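Local coordinates for protein transmembrane oligosaccharyl transferase (Archaeoglobus fulgidus, PDB 3WAJ) that belongs to the STT3/AglB family of membrane-embedded oligosaccharyl transferases of GT-C type and holds a bound zinc ion, at residues Ala217-Ala222 / Phe271-Tyr276. Residues are numbered along the deposited sequence; the frame is centred on the assembly and turned at random.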
ATOM      1  N   ALA A 217      14.390  -4.359   7.009  1.00 36.78           N
ATOM      2  CA  ALA A 217      15.437  -4.175   6.004  1.00 40.13           C
ATOM      3  C   ALA A 217      16.447  -3.122   6.437  1.00 39.55           C
ATOM      4  O   ALA A 217      17.419  -2.853   5.721  1.00 42.26           O
ATOM      5  CB  ALA A 217      14.818  -3.791   4.671  1.00 43.52           C
ATOM      6  N   GLY A 218      16.211  -2.537   7.611  1.00 37.29           N
ATOM      7  CA  GLY A 218      17.016  -1.436   8.117  1.00 40.25           C
ATOM      8  C   GLY A 218      18.422  -1.808   8.519  1.00 44.17           C
ATOM      9  O   GLY A 218      19.232  -0.928   8.831  1.00 49.57           O
ATOM     10  N   PHE A 219      18.726  -3.105   8.506  1.00 43.63           N
ATOM     11  CA  PHE A 219      20.102  -3.560   8.720  1.00 42.68           C
ATOM     12  C   PHE A 219      21.025  -2.913   7.682  1.00 40.38           C
ATOM     13  O   PHE A 219      22.227  -2.835   7.878  1.00 41.34           O
ATOM     14  CB  PHE A 219      20.182  -5.088   8.608  1.00 41.20           C
ATOM     15  CG  PHE A 219      19.843  -5.600   7.235  1.00 41.27           C
ATOM     16  CD1 PHE A 219      20.828  -5.693   6.250  1.00 43.59           C
ATOM     17  CD2 PHE A 219      18.541  -5.943   6.912  1.00 33.97           C
ATOM     18  CE1 PHE A 219      20.520  -6.124   4.969  1.00 39.43           C
ATOM     19  CE2 PHE A 219      18.223  -6.388   5.638  1.00 38.23           C
ATOM     20  CZ  PHE A 219      19.218  -6.478   4.663  1.00 39.51           C
ATOM     21  N   ILE A 220      20.441  -2.468   6.572  1.00 39.09           N
ATOM     22  CA  ILE A 220      21.171  -1.823   5.484  1.00 42.37           C
ATOM     23  C   ILE A 220      21.995  -0.612   5.939  1.00 44.36           C
ATOM     24  O   ILE A 220      22.970  -0.255   5.289  1.00 53.44           O
ATOM     25  CB  ILE A 220      20.197  -1.414   4.335  1.00 52.03           C
ATOM     26  CG1 ILE A 220      20.928  -1.346   2.997  1.00 54.92           C
ATOM     27  CG2 ILE A 220      19.534  -0.070   4.630  1.00 47.13           C
ATOM     28  CD1 ILE A 220      21.677  -2.586   2.655  1.00 63.99           C
ATOM     29  N   ILE A 221      21.617   0.019   7.050  1.00 41.07           N
ATOM     30  CA  ILE A 221      22.409   1.126   7.589  1.00 39.91           C
ATOM     31  C   ILE A 221      23.789   0.620   8.036  1.00 49.85           C
ATOM     32  O   ILE A 221      24.757   1.380   8.091  1.00 54.53           O
ATOM     33  CB  ILE A 221      21.678   1.835   8.761  1.00 48.11           C
ATOM     34  CG1 ILE A 221      22.419   3.097   9.193  1.00 47.36           C
ATOM     35  CG2 ILE A 221      21.561   0.922   9.956  1.00 49.74           C
ATOM     36  CD1 ILE A 221      22.484   4.150   8.128  1.00 49.58           C
ATOM     37  N   ALA A 222      23.889  -0.673   8.343  1.00 50.62           N
ATOM     38  CA  ALA A 222      25.170  -1.233   8.791  1.00 50.06           C
ATOM     39  C   ALA A 222      26.278  -1.220   7.709  1.00 48.43           C
ATOM     40  O   ALA A 222      27.375  -0.725   7.975  1.00 46.73           O
ATOM     41  CB  ALA A 222      24.999  -2.625   9.434  1.00 40.62           C
ATOM     42  N   PHE A 271      15.869 -17.275   7.239  1.00 56.33           N
ATOM     43  CA  PHE A 271      16.626 -16.048   7.052  1.00 48.96           C
ATOM     44  C   PHE A 271      15.887 -15.115   6.118  1.00 46.12           C
ATOM     45  O   PHE A 271      15.489 -15.505   5.017  1.00 50.67           O
ATOM     46  CB  PHE A 271      18.020 -16.348   6.496  1.00 60.94           C
ATOM     47  CG  PHE A 271      18.961 -16.903   7.515  1.00 71.11           C
ATOM     48  CD1 PHE A 271      18.785 -16.613   8.860  1.00 76.14           C
ATOM     49  CD2 PHE A 271      20.011 -17.716   7.141  1.00 77.29           C
ATOM     50  CE1 PHE A 271      19.651 -17.123   9.822  1.00 76.07           C
ATOM     51  CE2 PHE A 271      20.875 -18.230   8.097  1.00 80.13           C
ATOM     52  CZ  PHE A 271      20.693 -17.933   9.438  1.00 75.73           C
ATOM     53  N   SER A 272      15.707 -13.871   6.552  1.00 43.01           N
ATOM     54  CA  SER A 272      14.958 -12.908   5.761  1.00 39.23           C
ATOM     55  C   SER A 272      15.592 -11.532   5.849  1.00 41.52           C
ATOM     56  O   SER A 272      16.205 -11.174   6.858  1.00 38.66           O
ATOM     57  CB  SER A 272      13.511 -12.840   6.263  1.00 38.81           C
ATOM     58  OG  SER A 272      12.760 -11.932   5.483  1.00 45.79           O
ATOM     59  N   THR A 273      15.432 -10.747   4.794  1.00 39.03           N
ATOM     60  CA  THR A 273      15.861  -9.357   4.838  1.00 43.69           C
ATOM     61  C   THR A 273      14.707  -8.414   5.211  1.00 46.05           C
ATOM     62  O   THR A 273      14.926  -7.212   5.345  1.00 51.81           O
ATOM     63  CB  THR A 273      16.480  -8.920   3.504  1.00 42.80           C
ATOM     64  OG1 THR A 273      15.509  -9.071   2.469  1.00 43.07           O
ATOM     65  CG2 THR A 273      17.704  -9.767   3.175  1.00 43.63           C
ATOM     66  N   ILE A 274      13.490  -8.948   5.370  1.00 36.73           N
ATOM     67  CA  ILE A 274      12.331  -8.101   5.711  1.00 41.38           C
ATOM     68  C   ILE A 274      11.597  -8.518   7.011  1.00 36.44           C
ATOM     69  O   ILE A 274      11.352  -7.693   7.892  1.00 41.68           O
ATOM     70  CB  ILE A 274      11.359  -7.899   4.488  1.00 47.04           C
ATOM     71  CG1 ILE A 274      10.370  -6.749   4.748  1.00 52.91           C
ATOM     72  CG2 ILE A 274      10.635  -9.194   4.125  1.00 35.60           C
ATOM     73  CD1 ILE A 274      11.029  -5.372   4.956  1.00 47.83           C
ATOM     74  N   PHE A 275      11.287  -9.800   7.138  1.00 32.36           N
ATOM     75  CA  PHE A 275      10.763 -10.354   8.384  1.00 30.70           C
ATOM     76  C   PHE A 275      11.805 -10.387   9.514  1.00 41.55           C
ATOM     77  O   PHE A 275      13.020 -10.313   9.267  1.00 42.08           O
ATOM     78  CB  PHE A 275      10.213 -11.754   8.127  1.00 28.33           C
ATOM     79  CG  PHE A 275       9.079 -11.783   7.128  1.00 32.89           C
ATOM     80  CD1 PHE A 275       7.792 -11.390   7.508  1.00 28.93           C
ATOM     81  CD2 PHE A 275       9.297 -12.179   5.805  1.00 30.74           C
ATOM     82  CE1 PHE A 275       6.723 -11.405   6.592  1.00 33.27           C
ATOM     83  CE2 PHE A 275       8.233 -12.196   4.877  1.00 31.81           C
ATOM     84  CZ  PHE A 275       6.940 -11.805   5.275  1.00 28.78           C
ATOM     85  N   TYR A 276      11.332 -10.506  10.754  1.00 44.46           N
ATOM     86  CA  TYR A 276      12.220 -10.425  11.914  1.00 42.38           C
ATOM     87  C   TYR A 276      12.948 -11.740  12.220  1.00 43.39           C
ATOM     88  O   TYR A 276      12.460 -12.599  12.956  1.00 43.59           O
ATOM     89  CB  TYR A 276      11.494  -9.791  13.116  1.00 35.97           C
ATOM     90  CG  TYR A 276      11.395  -8.308  12.887  1.00 36.76           C
ATOM     91  CD1 TYR A 276      12.396  -7.447  13.336  1.00 36.16           C
ATOM     92  CD2 TYR A 276      10.361  -7.772  12.124  1.00 34.68           C
ATOM     93  CE1 TYR A 276      12.346  -6.086  13.082  1.00 35.54           C
ATOM     94  CE2 TYR A 276      10.301  -6.409  11.856  1.00 35.04           C
ATOM     95  CZ  TYR A 276      11.294  -5.571  12.336  1.00 38.28           C
ATOM     96  OH  TYR A 276      11.231  -4.220  12.073  1.00 38.40           O
TER
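The backbone carbonyl of T273 reaches across to A217 and F219 and makes the closest approaches of this contact. Its O lies 3.1 Å from A217 CA in a bent CA-H...O contact, 125° at the hydrogen, and 3.4 Å from F219 CE2, meeting the phenylalanine ring at its edge and in its plane. A217 N is also close to this oxygen but badly angled for a hydrogen bond. Beside the carbonyl, T273 CB rests against both F219 CE2 (3.7 Å) and CZ, and T273 CG2, placed anti to the carbonyl carbon, adds a second touch on CZ. F219 CG stands between its own backbone N and carbonyl carbon (chi1 64°), which folds the ring back so that A217 O lies 3.5 Å above one face, off-centre, nearer the ring's margin. A looser apolar contact joins I274 CD1 to A217 CB at 4.1 Å. The loop is shaped from within: S272 OG accepts from I274 N at 3.1 Å (164°) and from F275 N, so one hydroxyl oxygen ties down the turn that presents the T273 carbonyl. Further out, F279 of helix 278-303 meets the F219 ring edge-to-face and also touches T273, while Y276 OH is hydrogen-bonded to V212 O, near the end of helix 199-214. The arrangement joins the 3-10 turn leading into helix 221-234 to an ST turn and ST motif in the loop before helix 278-303, within the helical STT3-type GT-C region.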